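Side-chain contacts in putative endo-1,4-beta-xylanase (Bacteroides thetaiotaomicron VPI-5482, PDB 5MSX), which probably acts as a calcium-binding family 43 glycoside hydrolase, an arabinofuranosidase that helps a gut bacterium degrade plant pectin: residues Y212-I217 and D244-T249; G261-P266 and Y272-L277; N291-N296 and R302-T307. All coordinates share one frame; numbering follows the deposited sequence. Where two conformers were deposited one is given.

Contact 1: Y212-I217 and D244-T249. With EDO (1,2-ethanediol), chain B.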
loop_
_atom_site.group_PDB
_atom_site.type_symbol
_atom_site.label_atom_id
_atom_site.label_comp_id
_atom_site.label_asym_id
_atom_site.label_seq_id
_atom_site.Cartn_x
_atom_site.Cartn_y
_atom_site.Cartn_z
ATOM N N TYR C 212 -20.962 0.577 -14.080
ATOM C CA TYR C 212 -22.165 1.404 -13.915
ATOM C C TYR C 212 -21.804 2.719 -13.263
ATOM O O TYR C 212 -21.257 2.736 -12.168
ATOM C CB TYR C 212 -23.195 0.676 -13.050
ATOM C CG TYR C 212 -23.749 -0.559 -13.694
ATOM C CD1 TYR C 212 -23.135 -1.809 -13.527
ATOM C CD2 TYR C 212 -24.870 -0.492 -14.504
ATOM C CE1 TYR C 212 -23.641 -2.951 -14.129
ATOM C CE2 TYR C 212 -25.364 -1.629 -15.131
ATOM C CZ TYR C 212 -24.762 -2.859 -14.919
ATOM O OH TYR C 212 -25.257 -4.000 -15.560
ATOM N N TYR C 213 -22.085 3.825 -13.956
ATOM C CA TYR C 213 -21.900 5.163 -13.427
ATOM C C TYR C 213 -23.267 5.835 -13.267
ATOM O O TYR C 213 -23.904 6.199 -14.246
ATOM C CB TYR C 213 -21.004 6.014 -14.357
ATOM C CG TYR C 213 -20.838 7.393 -13.832
ATOM C CD1 TYR C 213 -20.078 7.609 -12.717
ATOM C CD2 TYR C 213 -21.493 8.481 -14.412
ATOM C CE1 TYR C 213 -19.981 8.854 -12.153
ATOM C CE2 TYR C 213 -21.385 9.752 -13.868
ATOM C CZ TYR C 213 -20.642 9.932 -12.729
ATOM O OH TYR C 213 -20.476 11.165 -12.148
ATOM N N LEU C 214 -23.679 6.006 -12.021
ATOM C CA LEU C 214 -24.941 6.653 -11.662
ATOM C C LEU C 214 -24.614 8.035 -11.148
ATOM O O LEU C 214 -23.674 8.188 -10.361
ATOM C CB LEU C 214 -25.657 5.871 -10.525
ATOM C CG LEU C 214 -26.331 4.524 -10.833
ATOM C CD1 LEU C 214 -25.387 3.506 -11.429
ATOM C CD2 LEU C 214 -26.936 3.984 -9.544
ATOM N N TYR C 215 -25.414 9.017 -11.552
ATOM C CA TYR C 215 -25.166 10.411 -11.231
ATOM C C TYR C 215 -26.507 11.124 -10.959
ATOM O O TYR C 215 -27.525 10.799 -11.571
ATOM C CB TYR C 215 -24.378 11.048 -12.388
ATOM C CG TYR C 215 -25.100 11.063 -13.726
ATOM C CD1 TYR C 215 -25.104 9.951 -14.555
ATOM C CD2 TYR C 215 -25.776 12.200 -14.158
ATOM C CE1 TYR C 215 -25.791 9.958 -15.758
ATOM C CE2 TYR C 215 -26.459 12.222 -15.377
ATOM C CZ TYR C 215 -26.466 11.113 -16.166
ATOM O OH TYR C 215 -27.161 11.145 -17.355
ATOM N N THR C 216 -26.520 12.061 -10.024
ATOM C CA THR C 216 -27.746 12.833 -9.756
ATOM C C THR C 216 -27.953 13.934 -10.757
ATOM O O THR C 216 -26.996 14.417 -11.387
ATOM C CB THR C 216 -27.810 13.480 -8.338
ATOM O OG1 THR C 216 -26.904 14.612 -8.222
ATOM C CG2 THR C 216 -27.558 12.451 -7.285
ATOM N N ILE C 217 -29.233 14.251 -10.936
ATOM C CA ILE C 217 -29.734 15.394 -11.677
ATOM C C ILE C 217 -30.770 16.118 -10.771
ATOM O O ILE C 217 -31.474 15.461 -10.007
ATOM C CB ILE C 217 -30.374 14.868 -12.978
ATOM C CG1 ILE C 217 -29.285 14.421 -13.962
ATOM C CG2 ILE C 217 -31.302 15.866 -13.627
ATOM C CD1 ILE C 217 -28.135 15.397 -14.111
ATOM N N ASP C 244 -32.884 5.514 -18.900
ATOM C CA ASP C 244 -31.721 5.926 -18.091
ATOM C C ASP C 244 -32.053 6.599 -16.721
ATOM O O ASP C 244 -31.152 6.812 -15.919
ATOM C CB ASP C 244 -30.750 6.806 -18.927
ATOM C CG ASP C 244 -31.307 8.223 -19.218
ATOM O OD1 ASP C 244 -32.549 8.371 -19.330
ATOM O OD2 ASP C 244 -30.500 9.183 -19.310
ATOM N N ILE C 245 -33.321 6.918 -16.455
ATOM C CA ILE C 245 -33.715 7.492 -15.170
ATOM C C ILE C 245 -34.103 6.353 -14.233
ATOM O O ILE C 245 -35.087 5.673 -14.441
ATOM C CB ILE C 245 -34.885 8.471 -15.287
ATOM C CG1 ILE C 245 -34.509 9.673 -16.178
ATOM C CG2 ILE C 245 -35.312 8.959 -13.914
ATOM C CD1 ILE C 245 -33.684 10.752 -15.526
ATOM N N ILE C 246 -33.327 6.164 -13.186
ATOM C CA ILE C 246 -33.563 5.037 -12.309
ATOM C C ILE C 246 -34.240 5.385 -10.986
ATOM O O ILE C 246 -34.762 4.495 -10.374
ATOM C CB ILE C 246 -32.328 4.153 -12.121
ATOM C CG1 ILE C 246 -31.188 4.903 -11.465
ATOM C CG2 ILE C 246 -31.891 3.577 -13.470
ATOM C CD1 ILE C 246 -29.910 4.099 -11.436
ATOM N N SER C 247 -34.225 6.645 -10.556
ATOM C CA SER C 247 -35.006 7.081 -9.399
ATOM C C SER C 247 -35.549 8.446 -9.669
ATOM O O SER C 247 -34.862 9.277 -10.255
ATOM C CB SER C 247 -34.206 7.069 -8.096
ATOM O OG SER C 247 -33.259 8.108 -8.025
ATOM N N THR C 248 -36.804 8.656 -9.291
ATOM C CA THR C 248 -37.500 9.915 -9.521
ATOM C C THR C 248 -38.710 9.998 -8.587
ATOM O O THR C 248 -39.162 8.977 -8.085
ATOM C CB THR C 248 -37.936 10.064 -11.006
ATOM O OG1 THR C 248 -38.384 11.401 -11.226
ATOM C CG2 THR C 248 -39.088 9.084 -11.393
ATOM N N THR C 249 -39.217 11.203 -8.346
ATOM C CA THR C 249 -40.420 11.395 -7.523
ATOM C C THR C 249 -41.557 10.449 -7.952
ATOM O O THR C 249 -41.806 10.268 -9.148
ATOM C CB THR C 249 -40.882 12.868 -7.544
ATOM O OG1 THR C 249 -39.934 13.655 -6.812
ATOM C CG2 THR C 249 -42.327 13.047 -6.931
HETATM C C1 EDO B . -37.083 8.198 -19.590
HETATM O O1 EDO B . -37.581 7.000 -20.179
HETATM C C2 EDO B . -35.713 7.899 -19.032
HETATM O O2 EDO B . -35.745 6.806 -18.100
HETATM O O HOH W 1 -28.043 8.836 -18.539
#
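One ordered water joins Asp244 to Tyr215: it gives a hydrogen to Asp244 OD2 at 2.6 Å and takes one from Tyr215 OH at 2.7 Å. Tyr215 OH and Asp244 OD2 are themselves 4.3 Å apart, too far to bond directly, so a residue that can donate and one that can only accept suit the two ends of the bridge. The other carboxylate oxygen, OD1, belongs to a salt bridge with Arg195, which probably keeps Asp244 ionised in its buried place. This is a four-stranded antiparallel blade of the family 43 beta-propeller: 210-217 is the second strand and 245-247 the fourth, at the edge, with 224-230 between them, which explains why only side chains and water span the gap. Leu214 meets Ile246 at about a right angle, methyl against methyl, Leu214 CD2 to Ile246 CD1 at 3.5 Å. With chi1 63°, Ile246 holds CG1 between its backbone N and carbonyl carbon, and the extended chi2 of -173° carries CD1 out to the leucine. Tyr227 of the intervening strand touches Ile246, while Ile203 and Phe205 pack on Leu214. A classic beta bulge sets Ile246 and Ser247 together opposite Tyr225.

Contact 2: G261-P266 and Y272-L277. With EDO (1,2-ethanediol), chain V; EDO (1,2-ethanediol), chain D.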
loop_
_atom_site.group_PDB
_atom_site.type_symbol
_atom_site.label_atom_id
_atom_site.label_comp_id
_atom_site.label_asym_id
_atom_site.label_seq_id
_atom_site.Cartn_x
_atom_site.Cartn_y
_atom_site.Cartn_z
ATOM N N GLY C 261 -27.448 8.857 -2.610
ATOM C CA GLY C 261 -27.267 7.697 -1.752
ATOM C C GLY C 261 -26.176 6.778 -2.242
ATOM O O GLY C 261 -25.092 7.246 -2.581
ATOM N N CYS C 262 -26.435 5.472 -2.259
ATOM C CA CYS C 262 -25.414 4.517 -2.696
ATOM C C CYS C 262 -26.086 3.273 -3.245
ATOM O O CYS C 262 -27.323 3.134 -3.169
ATOM C CB CYS C 262 -24.487 4.131 -1.554
ATOM S SG CYS C 262 -25.355 3.227 -0.250
ATOM N N VAL C 263 -25.254 2.399 -3.798
ATOM C CA VAL C 263 -25.584 1.019 -4.147
ATOM C C VAL C 263 -24.684 0.069 -3.362
ATOM O O VAL C 263 -23.498 0.317 -3.170
ATOM C CB VAL C 263 -25.496 0.749 -5.684
ATOM C CG1 VAL C 263 -25.624 -0.742 -6.029
ATOM C CG2 VAL C 263 -26.593 1.534 -6.399
ATOM N N PHE C 264 -25.272 -1.022 -2.884
ATOM C CA PHE C 264 -24.519 -2.052 -2.205
ATOM C C PHE C 264 -25.156 -3.440 -2.406
ATOM O O PHE C 264 -26.326 -3.559 -2.752
ATOM C CB PHE C 264 -24.361 -1.726 -0.701
ATOM C CG PHE C 264 -25.616 -1.905 0.086
ATOM C CD1 PHE C 264 -26.553 -0.901 0.147
ATOM C CD2 PHE C 264 -25.875 -3.116 0.735
ATOM C CE1 PHE C 264 -27.740 -1.076 0.868
ATOM C CE2 PHE C 264 -27.055 -3.322 1.442
ATOM C CZ PHE C 264 -27.989 -2.301 1.512
ATOM N N HIS C 265 -24.346 -4.468 -2.174
ATOM C CA HIS C 265 -24.804 -5.829 -2.120
ATOM C C HIS C 265 -24.106 -6.511 -0.951
ATOM O O HIS C 265 -22.919 -6.330 -0.780
ATOM C CB HIS C 265 -24.545 -6.556 -3.457
ATOM C CG HIS C 265 -23.106 -6.807 -3.774
ATOM N ND1 HIS C 265 -22.472 -7.992 -3.460
ATOM C CD2 HIS C 265 -22.201 -6.075 -4.463
ATOM C CE1 HIS C 265 -21.227 -7.962 -3.899
ATOM N NE2 HIS C 265 -21.037 -6.811 -4.514
ATOM N N PRO C 266 -24.852 -7.268 -0.131
ATOM C CA PRO C 266 -24.206 -8.070 0.918
ATOM C C PRO C 266 -23.165 -9.022 0.317
ATOM O O PRO C 266 -23.410 -9.611 -0.728
ATOM C CB PRO C 266 -25.363 -8.865 1.529
ATOM C CG PRO C 266 -26.572 -8.032 1.255
ATOM C CD PRO C 266 -26.318 -7.338 -0.055
ATOM N N TYR C 272 -28.675 -6.780 -5.027
ATOM C CA TYR C 272 -28.273 -5.374 -4.959
ATOM C C TYR C 272 -29.416 -4.541 -4.360
ATOM O O TYR C 272 -30.595 -4.883 -4.514
ATOM C CB TYR C 272 -27.884 -4.861 -6.348
ATOM C CG TYR C 272 -26.530 -5.305 -6.796
ATOM C CD1 TYR C 272 -26.285 -6.638 -7.123
ATOM C CD2 TYR C 272 -25.465 -4.417 -6.844
ATOM C CE1 TYR C 272 -25.029 -7.060 -7.529
ATOM C CE2 TYR C 272 -24.205 -4.834 -7.240
ATOM C CZ TYR C 272 -23.996 -6.148 -7.576
ATOM O OH TYR C 272 -22.747 -6.564 -7.955
ATOM N N TYR C 273 -29.021 -3.470 -3.665
ATOM C CA TYR C 273 -29.918 -2.513 -3.012
ATOM C C TYR C 273 -29.483 -1.092 -3.350
ATOM O O TYR C 273 -28.308 -0.830 -3.568
ATOM C CB TYR C 273 -29.905 -2.710 -1.480
ATOM C CG TYR C 273 -30.394 -4.078 -1.104
ATOM C CD1 TYR C 273 -31.756 -4.348 -0.944
ATOM C CD2 TYR C 273 -29.496 -5.130 -1.000
ATOM C CE1 TYR C 273 -32.199 -5.635 -0.648
ATOM C CE2 TYR C 273 -29.921 -6.413 -0.689
ATOM C CZ TYR C 273 -31.264 -6.660 -0.522
ATOM O OH TYR C 273 -31.641 -7.951 -0.252
ATOM N N PHE C 274 -30.462 -0.205 -3.372
ATOM C CA PHE C 274 -30.310 1.228 -3.664
ATOM C C PHE C 274 -30.772 1.988 -2.413
ATOM O O PHE C 274 -31.906 1.809 -1.958
ATOM C CB PHE C 274 -31.177 1.584 -4.881
ATOM C CG PHE C 274 -31.222 3.044 -5.203
ATOM C CD1 PHE C 274 -30.069 3.715 -5.675
ATOM C CD2 PHE C 274 -32.404 3.764 -5.065
ATOM C CE1 PHE C 274 -30.118 5.061 -6.004
ATOM C CE2 PHE C 274 -32.457 5.124 -5.395
ATOM C CZ PHE C 274 -31.327 5.775 -5.855
ATOM N N ALA C 275 -29.889 2.797 -1.843
ATOM C CA ALA C 275 -30.229 3.658 -0.715
ATOM C C ALA C 275 -30.294 5.048 -1.233
ATOM O O ALA C 275 -29.471 5.426 -2.068
ATOM C CB ALA C 275 -29.173 3.582 0.337
ATOM N N TYR C 276 -31.250 5.832 -0.736
ATOM C CA TYR C 276 -31.424 7.205 -1.214
ATOM C C TYR C 276 -31.959 8.127 -0.116
ATOM O O TYR C 276 -32.671 7.710 0.783
ATOM C CB TYR C 276 -32.352 7.240 -2.420
ATOM C CG TYR C 276 -33.728 6.662 -2.139
ATOM C CD1 TYR C 276 -33.941 5.287 -2.157
ATOM C CD2 TYR C 276 -34.817 7.486 -1.844
ATOM C CE1 TYR C 276 -35.203 4.759 -1.894
ATOM C CE2 TYR C 276 -36.067 6.954 -1.568
ATOM C CZ TYR C 276 -36.257 5.594 -1.601
ATOM O OH TYR C 276 -37.511 5.052 -1.342
ATOM N N LEU C 277 -31.606 9.393 -0.214
ATOM C CA LEU C 277 -32.241 10.396 0.632
ATOM C C LEU C 277 -33.598 10.740 0.031
ATOM O O LEU C 277 -33.827 10.507 -1.170
ATOM C CB LEU C 277 -31.338 11.636 0.779
ATOM C CG LEU C 277 -31.198 12.547 -0.436
ATOM C CD1 LEU C 277 -32.399 13.480 -0.633
ATOM C CD2 LEU C 277 -29.906 13.378 -0.320
HETATM C C1 EDO V . -20.438 -2.841 -1.128
HETATM O O1 EDO V . -21.447 -3.505 -1.915
HETATM C C2 EDO V . -20.086 -3.647 0.104
HETATM O O2 EDO V . -21.249 -4.243 0.694
HETATM C C1 EDO D . -29.625 -11.564 2.069
HETATM O O1 EDO D . -28.496 -10.665 2.112
HETATM C C2 EDO D . -30.732 -10.944 1.219
HETATM O O2 EDO D . -30.145 -10.073 0.225
#
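His265 lays its CB over the middle of the Tyr272 ring, 3.9 Å from the ring centroid and only 3° off the normal, a CH-pi contact. The two side chains run alongside each other in the same direction, their rings inclined at 36°, and His265 CD2 comes within 3.6 Å of Tyr272 OH. Val263 CG1 reaches the same tyrosine in the plane of its ring, at the edge, 3.8 Å from CD2. On the other face of the hairpin, Tyr273 CB sits over one face of the Phe264 ring, displaced toward its rim; the two rings are nearly parallel but slid apart, with hardly any overlap. Phe264 CG stands between its backbone N and carbonyl carbon (chi1 73°), which brings the ring across toward Tyr273, and Pro266 CD abuts the tyrosine's edge at CE2.

The side chains are carried by an antiparallel beta hairpin of strands 261-264 and 272-278, part of a propeller blade. Cys262 with Ala275 and Phe264 with Tyr273 are hydrogen-bonded pairs, the shortest bond being Tyr273 N to Phe264 O at 2.8 Å; Val263 with Phe274 is the non-hydrogen-bonded pair between. Gly261 suits its place because a CB would clash with Ala275 O, to which its CA instead makes a CH...O contact of 3.2 Å. Small Cys262 and Ala275 meet SG to CB, with Ile39 of strand 37-42 packed on both.

Farther out, Phe295 meets Tyr272 edge-to-face, Phe73 lies against Phe264, and Tyr273 OH donates to an ethanediol, probably a crystallisation additive. Gly261 follows His260, a calcium ligand seen in this protein.

Contact 3: N291-N296 and R302-T307. With EDO (1,2-ethanediol), chain E.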
loop_
_atom_site.group_PDB
_atom_site.type_symbol
_atom_site.label_atom_id
_atom_site.label_comp_id
_atom_site.label_asym_id
_atom_site.label_seq_id
_atom_site.Cartn_x
_atom_site.Cartn_y
_atom_site.Cartn_z
ATOM N N ASN C 291 -34.375 0.330 -1.041
ATOM C CA ASN C 291 -35.185 -0.611 -1.837
ATOM C C ASN C 291 -34.273 -1.488 -2.644
ATOM O O ASN C 291 -33.093 -1.166 -2.859
ATOM C CB ASN C 291 -36.099 0.127 -2.814
ATOM C CG ASN C 291 -37.273 0.754 -2.136
ATOM O OD1 ASN C 291 -38.138 0.050 -1.562
ATOM N ND2 ASN C 291 -37.307 2.066 -2.149
ATOM N N GLN C 292 -34.844 -2.563 -3.156
ATOM C CA GLN C 292 -34.120 -3.456 -4.086
ATOM C C GLN C 292 -33.762 -2.787 -5.411
ATOM O O GLN C 292 -34.508 -1.943 -5.904
ATOM C CB GLN C 292 -34.967 -4.693 -4.418
ATOM C CG GLN C 292 -35.229 -5.591 -3.223
ATOM C CD GLN C 292 -36.219 -6.698 -3.574
ATOM O OE1 GLN C 292 -37.318 -6.450 -4.057
ATOM N NE2 GLN C 292 -35.824 -7.911 -3.333
ATOM N N LEU C 293 -32.616 -3.185 -5.957
ATOM C CA LEU C 293 -32.157 -2.765 -7.258
ATOM C C LEU C 293 -32.017 -4.044 -8.102
ATOM O O LEU C 293 -31.341 -5.004 -7.708
ATOM C CB LEU C 293 -30.822 -2.020 -7.153
ATOM C CG LEU C 293 -30.313 -1.512 -8.522
ATOM C CD1 LEU C 293 -30.638 -0.050 -8.668
ATOM C CD2 LEU C 293 -28.844 -1.715 -8.679
ATOM N N LYS C 294 -32.666 -4.026 -9.265
ATOM C CA LYS C 294 -32.720 -5.185 -10.160
ATOM C C LYS C 294 -32.234 -4.802 -11.548
ATOM O O LYS C 294 -32.233 -3.619 -11.947
ATOM C CB LYS C 294 -34.139 -5.751 -10.247
ATOM C CG LYS C 294 -34.627 -6.323 -8.924
ATOM C CD LYS C 294 -35.965 -7.020 -9.078
ATOM C CE LYS C 294 -36.503 -7.461 -7.729
ATOM N NZ LYS C 294 -37.483 -8.569 -7.898
ATOM N N PHE C 295 -31.810 -5.834 -12.268
ATOM C CA PHE C 295 -31.244 -5.697 -13.595
ATOM C C PHE C 295 -32.048 -6.566 -14.564
ATOM O O PHE C 295 -32.548 -7.640 -14.195
ATOM C CB PHE C 295 -29.769 -6.146 -13.614
ATOM C CG PHE C 295 -28.885 -5.389 -12.661
ATOM C CD1 PHE C 295 -28.789 -5.772 -11.333
ATOM C CD2 PHE C 295 -28.142 -4.301 -13.093
ATOM C CE1 PHE C 295 -27.995 -5.060 -10.436
ATOM C CE2 PHE C 295 -27.330 -3.592 -12.219
ATOM C CZ PHE C 295 -27.263 -3.964 -10.880
ATOM N N ASN C 296 -32.140 -6.102 -15.802
ATOM C CA ASN C 296 -32.613 -6.922 -16.909
ATOM C C ASN C 296 -31.460 -7.771 -17.399
ATOM O O ASN C 296 -30.283 -7.546 -17.017
ATOM C CB ASN C 296 -33.105 -6.051 -18.017
ATOM C CG ASN C 296 -34.244 -5.167 -17.596
ATOM O OD1 ASN C 296 -35.265 -5.650 -17.096
ATOM N ND2 ASN C 296 -34.103 -3.861 -17.830
ATOM N N ARG C 302 -33.146 -1.790 -13.888
ATOM C CA ARG C 302 -34.589 -1.540 -13.884
ATOM C C ARG C 302 -34.873 -0.330 -13.000
ATOM O O ARG C 302 -34.377 -0.284 -11.869
ATOM C CB ARG C 302 -35.358 -2.758 -13.378
ATOM C CG ARG C 302 -35.149 -4.019 -14.244
ATOM C CD ARG C 302 -36.039 -5.203 -13.831
ATOM N NE ARG C 302 -37.447 -4.805 -13.720
ATOM C CZ ARG C 302 -38.229 -4.466 -14.730
ATOM N NH1 ARG C 302 -37.797 -4.511 -15.996
ATOM N NH2 ARG C 302 -39.473 -4.086 -14.478
ATOM N N PRO C 303 -35.656 0.653 -13.497
ATOM C CA PRO C 303 -35.972 1.808 -12.627
ATOM C C PRO C 303 -36.494 1.333 -11.274
ATOM O O PRO C 303 -37.298 0.396 -11.211
ATOM C CB PRO C 303 -37.036 2.570 -13.428
ATOM C CG PRO C 303 -36.696 2.273 -14.845
ATOM C CD PRO C 303 -36.166 0.853 -14.864
ATOM N N VAL C 304 -36.013 1.948 -10.201
ATOM C CA VAL C 304 -36.263 1.443 -8.853
ATOM C C VAL C 304 -37.706 1.691 -8.435
ATOM O O VAL C 304 -38.206 2.763 -8.621
ATOM C CB VAL C 304 -35.323 2.094 -7.813
ATOM C CG1 VAL C 304 -35.645 1.578 -6.408
ATOM C CG2 VAL C 304 -33.875 1.781 -8.170
ATOM N N GLU C 305 -38.342 0.676 -7.856
ATOM C CA GLU C 305 -39.701 0.785 -7.337
ATOM C C GLU C 305 -39.557 1.314 -5.907
ATOM O O GLU C 305 -39.149 0.580 -5.015
ATOM C CB GLU C 305 -40.401 -0.584 -7.357
ATOM C CG GLU C 305 -40.836 -1.032 -8.760
ATOM C CD GLU C 305 -42.048 -0.254 -9.276
ATOM O OE1 GLU C 305 -42.792 0.350 -8.464
ATOM O OE2 GLU C 305 -42.284 -0.242 -10.499
ATOM N N LEU C 306 -39.843 2.595 -5.706
ATOM C CA LEU C 306 -39.581 3.226 -4.425
ATOM C C LEU C 306 -40.741 2.994 -3.444
ATOM O O LEU C 306 -41.905 3.112 -3.803
ATOM C CB LEU C 306 -39.337 4.730 -4.601
ATOM C CG LEU C 306 -38.240 5.098 -5.597
ATOM C CD1 LEU C 306 -38.332 6.581 -5.948
ATOM C CD2 LEU C 306 -36.853 4.749 -5.078
ATOM N N THR C 307 -40.402 2.654 -2.213
ATOM C CA THR C 307 -41.336 2.599 -1.105
ATOM C C THR C 307 -40.620 3.189 0.100
ATOM O O THR C 307 -39.381 3.252 0.134
ATOM C CB THR C 307 -41.773 1.155 -0.744
ATOM O OG1 THR C 307 -40.735 0.507 0.008
ATOM C CG2 THR C 307 -42.096 0.290 -2.016
HETATM C C1 EDO E . -35.708 -2.705 -9.508
HETATM O O1 EDO E . -34.697 -1.678 -9.635
HETATM C C2 EDO E . -36.979 -2.378 -8.745
HETATM O O2 EDO E . -36.713 -1.930 -7.379
#
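Asn291 turns both ends of its amide to Thr307. Its OD1 receives the Thr307 OG1 hydrogen at 3.1 Å, in the carbonyl plane and on a lone pair, while ND2 gives a weak bond of 3.3 Å to Thr307 O. The torsions explain the reach: CG stands anti to the carbonyl carbon (chi1 -75°), and the second torsion turns the amide so that its oxygen and nitrogen address the hydroxyl and the carbonyl. Thr307 OG1 lies between its own backbone N and carbonyl carbon, where it also bonds Asp309 N. With an alanine here in place of Asn291, the Thr307 hydroxyl would probably lose its acceptor and Thr307 O its weak donor, leaving a gap where the amide had been.

At the other end, Arg302 NH1 bonds Asn296 OD1 at 3.0 Å, nearly straight at 162°. The oxygen lies close to the guanidinium plane and offers an in-plane lone pair, although the amide and guanidinium planes are 73° apart. A bend at the third torsion folds the long arginine chain back, and Asn296 OD1 nestles near its CG and CD as well. Asn296 ND2 is held by Thr300 OG1. The backbone supports this end through Arg302 N to Lys294 O, 2.8 Å. In between, branched Val304 fills the middle, setting CG2 against Leu293 CD1 at 3.8 Å, and an ethanediol spans the backbones, bonding Gln292 O, Lys294 N, Arg302 O and Glu305 N.

The carboxylate of Glu305 forms a salt bridge with Arg253. The segment 302-307, without regular structure, runs nearly antiparallel past strand 287-293, the outermost strand of its sheet, whose other side pairs with strand 272-278; Val304 bonds Ile246 through the backbone, tying it to the neighbouring blade.

In the fold
Contacts 1 and 2 are buried, whereas contact 3 is partly buried, with exposed Lys294, Arg302 and Glu305 along it. Contact 2 is a strand pair with regular backbone bonds and aromatic packing; contact 1 reaches across an intervening strand with one methyl contact and a water; contact 3 relies on amide, hydroxyl and guanidinium groups beside a loop. Contacts 2 and 3 share one sheet, since strands 272-278 and 287-293 are neighbours, joined by Phe274 N to Asn291 O at 2.8 Å. Contact 1 belongs to the preceding blade: its Leu214 and Ser247 pack against Val263 and Phe274 of contact 2, and its Tyr212 touches Phe295 of contact 3.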